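Long-range contact in iron transport multicopper oxidase FET3 (Saccharomyces cerevisiae, PDB 1ZPU), which oxidises ferrous to ferric iron at the yeast cell surface, using four copper ions and dioxygen, for high-affinity iron uptake through the permease FTR1: residues 364-376 and 472-484. Residues are numbered along the deposited sequence; the frame is centred on the assembly and turned at random.
With NAG (2-acetamido-2-deoxy-beta-D-glucopyranose), chain B.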
ATOM      1  N   ILE A 364       2.182  15.294  23.063  1.00 69.18           N
ATOM      2  CA  ILE A 364       0.865  15.843  22.718  1.00 69.10           C
ATOM      3  C   ILE A 364       0.136  15.059  21.642  1.00 69.19           C
ATOM      4  O   ILE A 364      -1.070  15.244  21.447  1.00 69.30           O
ATOM      5  CB  ILE A 364       0.920  17.327  22.272  1.00 68.97           C
ATOM      6  CG1 ILE A 364       1.686  17.477  20.958  1.00 68.84           C
ATOM      7  CG2 ILE A 364       1.508  18.198  23.376  1.00 69.20           C
ATOM      8  CD1 ILE A 364       1.122  18.528  20.034  1.00 68.95           C
ATOM      9  N   TYR A 365       0.861  14.195  20.938  1.00 69.14           N
ATOM     10  CA  TYR A 365       0.257  13.417  19.872  1.00 69.04           C
ATOM     11  C   TYR A 365      -0.309  12.089  20.367  1.00 69.19           C
ATOM     12  O   TYR A 365      -0.937  11.358  19.597  1.00 69.35           O
ATOM     13  CB  TYR A 365       1.248  13.188  18.737  1.00 68.84           C
ATOM     14  CG  TYR A 365       1.750  14.455  18.100  1.00 68.49           C
ATOM     15  CD1 TYR A 365       2.954  15.017  18.501  1.00 68.33           C
ATOM     16  CD2 TYR A 365       1.024  15.090  17.089  1.00 67.76           C
ATOM     17  CE1 TYR A 365       3.424  16.175  17.920  1.00 68.30           C
ATOM     18  CE2 TYR A 365       1.493  16.246  16.497  1.00 67.46           C
ATOM     19  CZ  TYR A 365       2.694  16.781  16.920  1.00 68.05           C
ATOM     20  OH  TYR A 365       3.186  17.930  16.355  1.00 68.57           O
ATOM     21  N   GLY A 366      -0.087  11.784  21.645  1.00 69.15           N
ATOM     22  CA  GLY A 366      -0.649  10.590  22.265  1.00 69.17           C
ATOM     23  C   GLY A 366       0.359   9.492  22.526  1.00 69.25           C
ATOM     24  O   GLY A 366       1.429   9.448  21.906  1.00 69.43           O
ATOM     25  N   SER A 367       0.004   8.601  23.446  1.00 69.19           N
ATOM     26  CA  SER A 367       0.857   7.485  23.843  1.00 69.14           C
ATOM     27  C   SER A 367       0.526   6.203  23.074  1.00 69.24           C
ATOM     28  O   SER A 367       1.384   5.325  22.925  1.00 69.33           O
ATOM     29  CB  SER A 367       0.703   7.227  25.335  1.00 69.00           C
ATOM     30  OG  SER A 367      -0.665   7.106  25.667  1.00 68.59           O
ATOM     31  N   ASN A 368      -0.714   6.099  22.594  1.00 69.03           N
ATOM     32  CA  ASN A 368      -1.192   4.870  21.969  1.00 68.94           C
ATOM     33  C   ASN A 368      -1.342   5.034  20.459  1.00 69.04           C
ATOM     34  O   ASN A 368      -2.123   4.350  19.783  1.00 68.92           O
ATOM     35  CB  ASN A 368      -2.509   4.427  22.599  1.00 68.59           C
ATOM     36  CG  ASN A 368      -2.574   2.938  22.800  1.00 68.23           C
ATOM     37  OD1 ASN A 368      -3.055   2.477  23.823  1.00 68.22           O
ATOM     38  ND2 ASN A 368      -2.068   2.173  21.835  1.00 67.56           N
ATOM     39  N   THR A 369      -0.542   5.942  19.938  1.00 69.06           N
ATOM     40  CA  THR A 369      -0.697   6.416  18.594  1.00 68.91           C
ATOM     41  C   THR A 369       0.576   6.073  17.812  1.00 68.97           C
ATOM     42  O   THR A 369       0.596   6.090  16.579  1.00 68.80           O
ATOM     43  CB  THR A 369      -0.964   7.916  18.680  1.00 68.73           C
ATOM     44  OG1 THR A 369      -1.943   8.297  17.711  1.00 68.48           O
ATOM     45  CG2 THR A 369       0.316   8.723  18.567  1.00 68.53           C
ATOM     46  N   HIS A 370       1.611   5.706  18.570  1.00 69.11           N
ATOM     47  CA  HIS A 370       2.964   5.426  18.078  1.00 69.11           C
ATOM     48  C   HIS A 370       3.511   6.502  17.155  1.00 69.19           C
ATOM     49  O   HIS A 370       3.844   6.221  15.992  1.00 69.21           O
ATOM     50  CB  HIS A 370       3.074   4.062  17.403  1.00 69.05           C
ATOM     51  CG  HIS A 370       4.282   3.292  17.829  1.00 69.52           C
ATOM     52  ND1 HIS A 370       4.406   1.932  17.644  1.00 69.69           N
ATOM     53  CD2 HIS A 370       5.406   3.691  18.474  1.00 69.10           C
ATOM     54  CE1 HIS A 370       5.563   1.530  18.138  1.00 69.69           C
ATOM     55  NE2 HIS A 370       6.187   2.577  18.651  1.00 69.45           N
ATOM     56  N   THR A 371       3.605   7.725  17.682  1.00 68.99           N
ATOM     57  CA  THR A 371       4.071   8.859  16.896  1.00 68.98           C
ATOM     58  C   THR A 371       5.534   9.166  17.159  1.00 68.97           C
ATOM     59  O   THR A 371       5.975   9.179  18.301  1.00 69.14           O
ATOM     60  CB  THR A 371       3.191  10.114  17.101  1.00 68.95           C
ATOM     61  OG1 THR A 371       1.993   9.981  16.327  1.00 69.37           O
ATOM     62  CG2 THR A 371       3.897  11.358  16.635  1.00 68.78           C
ATOM     63  N   PHE A 372       6.280   9.384  16.082  1.00 68.95           N
ATOM     64  CA  PHE A 372       7.661   9.843  16.159  1.00 68.97           C
ATOM     65  C   PHE A 372       7.788  11.193  15.482  1.00 69.15           C
ATOM     66  O   PHE A 372       7.122  11.452  14.472  1.00 69.44           O
ATOM     67  CB  PHE A 372       8.593   8.862  15.467  1.00 68.74           C
ATOM     68  CG  PHE A 372       8.609   7.512  16.090  1.00 68.96           C
ATOM     69  CD1 PHE A 372       7.590   6.593  15.820  1.00 68.88           C
ATOM     70  CD2 PHE A 372       9.644   7.144  16.942  1.00 68.29           C
ATOM     71  CE1 PHE A 372       7.602   5.333  16.397  1.00 68.79           C
ATOM     72  CE2 PHE A 372       9.673   5.891  17.519  1.00 68.18           C
ATOM     73  CZ  PHE A 372       8.647   4.978  17.248  1.00 68.61           C
ATOM     74  N   ILE A 373       8.640  12.055  16.031  1.00 69.19           N
ATOM     75  CA  ILE A 373       8.911  13.342  15.402  1.00 69.22           C
ATOM     76  C   ILE A 373      10.266  13.328  14.703  1.00 69.22           C
ATOM     77  O   ILE A 373      11.275  12.951  15.293  1.00 69.25           O
ATOM     78  CB  ILE A 373       8.810  14.510  16.397  1.00 69.21           C
ATOM     79  CG1 ILE A 373       7.448  14.465  17.090  1.00 69.27           C
ATOM     80  CG2 ILE A 373       9.006  15.843  15.675  1.00 68.84           C
ATOM     81  CD1 ILE A 373       7.263  15.531  18.136  1.00 69.58           C
ATOM     82  N   LEU A 374      10.267  13.730  13.438  1.00 69.13           N
ATOM     83  CA  LEU A 374      11.489  13.761  12.651  1.00 69.14           C
ATOM     84  C   LEU A 374      11.972  15.194  12.470  1.00 69.21           C
ATOM     85  O   LEU A 374      11.165  16.088  12.244  1.00 69.25           O
ATOM     86  CB  LEU A 374      11.263  13.104  11.289  1.00 69.20           C
ATOM     87  CG  LEU A 374      10.526  11.762  11.194  1.00 68.80           C
ATOM     88  CD1 LEU A 374      10.343  11.407   9.728  1.00 68.84           C
ATOM     89  CD2 LEU A 374      11.233  10.636  11.942  1.00 68.25           C
ATOM     90  N   GLU A 375      13.288  15.402  12.559  1.00 69.30           N
ATOM     91  CA  GLU A 375      13.886  16.744  12.501  1.00 69.39           C
ATOM     92  C   GLU A 375      14.145  17.257  11.087  1.00 69.34           C
ATOM     93  O   GLU A 375      14.270  16.480  10.142  1.00 69.14           O
ATOM     94  CB  GLU A 375      15.182  16.810  13.315  1.00 69.53           C
ATOM     95  CG  GLU A 375      15.007  16.652  14.828  1.00 70.82           C
ATOM     96  CD  GLU A 375      14.179  17.765  15.481  1.00 72.44           C
ATOM     97  OE1 GLU A 375      14.431  18.969  15.215  1.00 72.61           O
ATOM     98  OE2 GLU A 375      13.278  17.419  16.278  1.00 73.19           O
ATOM     99  N   LYS A 376      14.262  18.582  10.983  1.00 69.63           N
ATOM    100  CA  LYS A 376      14.303  19.329   9.709  1.00 69.92           C
ATOM    101  C   LYS A 376      14.799  18.584   8.480  1.00 69.78           C
ATOM    102  O   LYS A 376      14.044  18.442   7.526  1.00 70.18           O
ATOM    103  CB  LYS A 376      14.991  20.704   9.833  1.00 70.42           C
ATOM    104  CG  LYS A 376      15.960  20.906  11.030  1.00 70.82           C
ATOM    105  CD  LYS A 376      16.790  22.197  10.861  1.00 70.83           C
ATOM    106  CE  LYS A 376      17.955  22.278  11.854  1.00 72.25           C
ATOM    107  NZ  LYS A 376      18.732  20.995  11.904  1.00 73.44           N
ATOM    108  N   GLY A 472      -4.094  -3.099  13.791  1.00 69.00           N
ATOM    109  CA  GLY A 472      -3.295  -1.972  14.289  1.00 68.91           C
ATOM    110  C   GLY A 472      -1.787  -1.957  14.033  1.00 69.12           C
ATOM    111  O   GLY A 472      -1.050  -1.352  14.810  1.00 69.20           O
ATOM    112  N   LEU A 473      -1.323  -2.586  12.945  1.00 69.09           N
ATOM    113  CA  LEU A 473       0.105  -2.647  12.633  1.00 68.97           C
ATOM    114  C   LEU A 473       0.523  -1.381  11.922  1.00 69.14           C
ATOM    115  O   LEU A 473       0.777  -1.401  10.717  1.00 69.32           O
ATOM    116  CB  LEU A 473       0.424  -3.832  11.723  1.00 68.77           C
ATOM    117  CG  LEU A 473       1.611  -4.735  12.092  1.00 69.43           C
ATOM    118  CD1 LEU A 473       2.081  -5.569  10.909  1.00 68.83           C
ATOM    119  CD2 LEU A 473       2.785  -4.000  12.739  1.00 69.43           C
ATOM    120  N   GLY A 474       0.600  -0.278  12.659  1.00 69.16           N
ATOM    121  CA  GLY A 474       0.987   1.000  12.076  1.00 69.03           C
ATOM    122  C   GLY A 474       1.542   1.987  13.074  1.00 69.04           C
ATOM    123  O   GLY A 474       1.265   1.898  14.270  1.00 69.35           O
ATOM    124  N   LEU A 475       2.337   2.925  12.573  1.00 68.87           N
ATOM    125  CA  LEU A 475       2.902   3.995  13.387  1.00 68.78           C
ATOM    126  C   LEU A 475       2.938   5.298  12.599  1.00 68.90           C
ATOM    127  O   LEU A 475       2.885   5.281  11.368  1.00 69.23           O
ATOM    128  CB  LEU A 475       4.292   3.635  13.906  1.00 68.66           C
ATOM    129  CG  LEU A 475       5.426   3.291  12.954  1.00 67.94           C
ATOM    130  CD1 LEU A 475       5.990   4.538  12.335  1.00 67.70           C
ATOM    131  CD2 LEU A 475       6.488   2.616  13.770  1.00 68.00           C
ATOM    132  N   VAL A 476       3.033   6.419  13.307  1.00 68.69           N
ATOM    133  CA  VAL A 476       2.888   7.727  12.683  1.00 68.37           C
ATOM    134  C   VAL A 476       4.177   8.546  12.752  1.00 68.57           C
ATOM    135  O   VAL A 476       4.764   8.725  13.826  1.00 68.68           O
ATOM    136  CB  VAL A 476       1.723   8.518  13.317  1.00 68.23           C
ATOM    137  CG1 VAL A 476       1.580   9.887  12.670  1.00 67.63           C
ATOM    138  CG2 VAL A 476       0.431   7.736  13.218  1.00 67.24           C
ATOM    139  N   LEU A 477       4.609   9.040  11.597  1.00 68.58           N
ATOM    140  CA  LEU A 477       5.788   9.895  11.501  1.00 68.64           C
ATOM    141  C   LEU A 477       5.396  11.351  11.272  1.00 68.85           C
ATOM    142  O   LEU A 477       4.721  11.665  10.299  1.00 69.26           O
ATOM    143  CB  LEU A 477       6.688   9.422  10.362  1.00 68.10           C
ATOM    144  CG  LEU A 477       7.286   8.021  10.483  1.00 68.36           C
ATOM    145  CD1 LEU A 477       8.195   7.759   9.313  1.00 68.50           C
ATOM    146  CD2 LEU A 477       8.061   7.826  11.780  1.00 68.54           C
ATOM    147  N   VAL A 478       5.814  12.237  12.164  1.00 68.78           N
ATOM    148  CA  VAL A 478       5.573  13.660  11.985  1.00 68.68           C
ATOM    149  C   VAL A 478       6.899  14.308  11.593  1.00 68.90           C
ATOM    150  O   VAL A 478       7.815  14.436  12.417  1.00 68.99           O
ATOM    151  CB  VAL A 478       4.990  14.303  13.270  1.00 68.50           C
ATOM    152  CG1 VAL A 478       4.781  15.791  13.085  1.00 68.14           C
ATOM    153  CG2 VAL A 478       3.687  13.646  13.637  1.00 67.89           C
ATOM    154  N   GLU A 479       6.997  14.694  10.326  1.00 68.94           N
ATOM    155  CA  GLU A 479       8.198  15.299   9.767  1.00 69.19           C
ATOM    156  C   GLU A 479       8.207  16.811   9.990  1.00 69.40           C
ATOM    157  O   GLU A 479       7.254  17.492   9.619  1.00 69.70           O
ATOM    158  CB  GLU A 479       8.226  15.007   8.285  1.00 69.24           C
ATOM    159  CG  GLU A 479       9.591  14.785   7.707  1.00 69.81           C
ATOM    160  CD  GLU A 479       9.540  13.823   6.534  1.00 70.38           C
ATOM    161  OE1 GLU A 479       8.973  12.719   6.705  1.00 70.11           O
ATOM    162  OE2 GLU A 479      10.057  14.169   5.447  1.00 70.12           O
ATOM    163  N   ASP A 480       9.304  17.328  10.546  1.00 69.41           N
ATOM    164  CA  ASP A 480       9.358  18.677  11.143  1.00 69.55           C
ATOM    165  C   ASP A 480       8.032  19.446  11.134  1.00 69.50           C
ATOM    166  O   ASP A 480       7.716  20.155  10.177  1.00 69.41           O
ATOM    167  CB  ASP A 480      10.528  19.535  10.608  1.00 69.65           C
ATOM    168  CG  ASP A 480      10.364  19.920   9.157  1.00 69.68           C
ATOM    169  OD1 ASP A 480       9.696  19.173   8.412  1.00 70.19           O
ATOM    170  OD2 ASP A 480      10.912  20.970   8.760  1.00 69.80           O
ATOM    171  N   PRO A 481       7.247  19.291  12.215  1.00 69.47           N
ATOM    172  CA  PRO A 481       5.966  19.969  12.373  1.00 69.33           C
ATOM    173  C   PRO A 481       6.078  21.476  12.184  1.00 69.27           C
ATOM    174  O   PRO A 481       5.103  22.106  11.784  1.00 69.32           O
ATOM    175  CB  PRO A 481       5.569  19.651  13.820  1.00 69.34           C
ATOM    176  CG  PRO A 481       6.818  19.141  14.475  1.00 69.51           C
ATOM    177  CD  PRO A 481       7.559  18.453  13.384  1.00 69.59           C
ATOM    178  N   PHE A 482       7.247  22.050  12.461  1.00 69.10           N
ATOM    179  CA  PHE A 482       7.435  23.485  12.242  1.00 69.08           C
ATOM    180  C   PHE A 482       7.486  23.814  10.753  1.00 69.12           C
ATOM    181  O   PHE A 482       6.964  24.840  10.325  1.00 69.18           O
ATOM    182  CB  PHE A 482       8.670  24.022  12.974  1.00 68.80           C
ATOM    183  CG  PHE A 482       8.588  23.910  14.475  1.00 68.47           C
ATOM    184  CD1 PHE A 482       9.674  23.442  15.210  1.00 68.11           C
ATOM    185  CD2 PHE A 482       7.425  24.262  15.157  1.00 68.04           C
ATOM    186  CE1 PHE A 482       9.606  23.330  16.599  1.00 67.74           C
ATOM    187  CE2 PHE A 482       7.350  24.151  16.543  1.00 67.92           C
ATOM    188  CZ  PHE A 482       8.442  23.683  17.262  1.00 67.88           C
ATOM    189  N   GLY A 483       8.100  22.933   9.967  1.00 69.16           N
ATOM    190  CA  GLY A 483       8.078  23.047   8.506  1.00 69.05           C
ATOM    191  C   GLY A 483       6.662  23.000   7.957  1.00 68.99           C
ATOM    192  O   GLY A 483       6.329  23.731   7.027  1.00 68.94           O
ATOM    193  N   ILE A 484       5.834  22.140   8.550  1.00 69.00           N
ATOM    194  CA  ILE A 484       4.419  22.022   8.191  1.00 68.88           C
ATOM    195  C   ILE A 484       3.693  23.336   8.471  1.00 69.04           C
ATOM    196  O   ILE A 484       2.990  23.849   7.605  1.00 69.20           O
ATOM    197  CB  ILE A 484       3.714  20.853   8.936  1.00 68.74           C
ATOM    198  CG1 ILE A 484       4.248  19.508   8.465  1.00 68.20           C
ATOM    199  CG2 ILE A 484       2.208  20.891   8.739  1.00 68.37           C
ATOM    200  CD1 ILE A 484       4.010  18.409   9.462  1.00 68.17           C
TER
HETATM  201  C1  NAG B2018      12.751  19.321  18.946  1.00 78.48           C
HETATM  202  C2  NAG B2018      13.699  18.757  20.014  1.00 80.78           C
HETATM  203  C3  NAG B2018      15.005  19.559  20.234  1.00 81.13           C
HETATM  204  C4  NAG B2018      15.262  20.781  19.324  1.00 81.09           C
HETATM  205  C5  NAG B2018      14.146  21.062  18.298  1.00 80.62           C
HETATM  206  C6  NAG B2018      14.624  21.827  17.065  1.00 80.66           C
HETATM  207  C7  NAG B2018      12.318  17.647  21.749  1.00 82.14           C
HETATM  208  C8  NAG B2018      11.263  17.959  22.777  1.00 82.25           C
HETATM  209  N2  NAG B2018      12.999  18.698  21.289  1.00 81.60           N
HETATM  210  O3  NAG B2018      16.127  18.692  20.179  1.00 81.27           O
HETATM  211  O4  NAG B2018      15.466  21.919  20.149  1.00 80.98           O
HETATM  212  O5  NAG B2018      13.526  19.856  17.891  1.00 79.33           O
HETATM  213  O6  NAG B2018      13.498  22.479  16.481  1.00 80.17           O
HETATM  214  O7  NAG B2018      12.521  16.484  21.388  1.00 82.50           O
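Phe-372 bonds through its backbone to the two residues flanking Leu-477: its N donates to Val-476 O and its O accepts from Val-478 N, each at 2.8 Å and nearly straight. Val-476 N to His-370 O and Leu-374 N to Val-478 O extend the parallel pairing; past the latter, Asp-480 N adds a weak bond to Leu-374 O.

The tight part centres on buried Val-476, Val-478 and Tyr-365 on one face, Leu-374 and Leu-477 on the other. With OG1 anti to its carbonyl carbon (chi1 -79°), Thr-371 sets that oxygen 3.4 Å from Val-476 CB and turns CG2 onto Val-478 CG2, 3.8 Å away. Val-478 CG2 also lies over a face of the Tyr-365 ring, whose OH is bonded to Ala-359 O. Ile-373 CG2 meets Pro-481 CD at 3.8 Å, side chains roughly perpendicular. Opposite, Leu-374 CD1 rests on Leu-477 CB and against Glu-479, whose carboxylate is held by His-399 and Asn-455.

Beyond the paired strands the contact loosens: Lys-376 is exposed, and Glu-375 starts out away from 472-484, its bent chain bringing the carboxylate beside the NAG. With an alanine here, a gap would probably open between sugar and strand end, the glycan still held by its link to Asn-360.

Strand 371-374 thus forms an edge of a five-stranded sheet in the third plastocyanin-like domain, a cupredoxin fold of the multicopper oxidases.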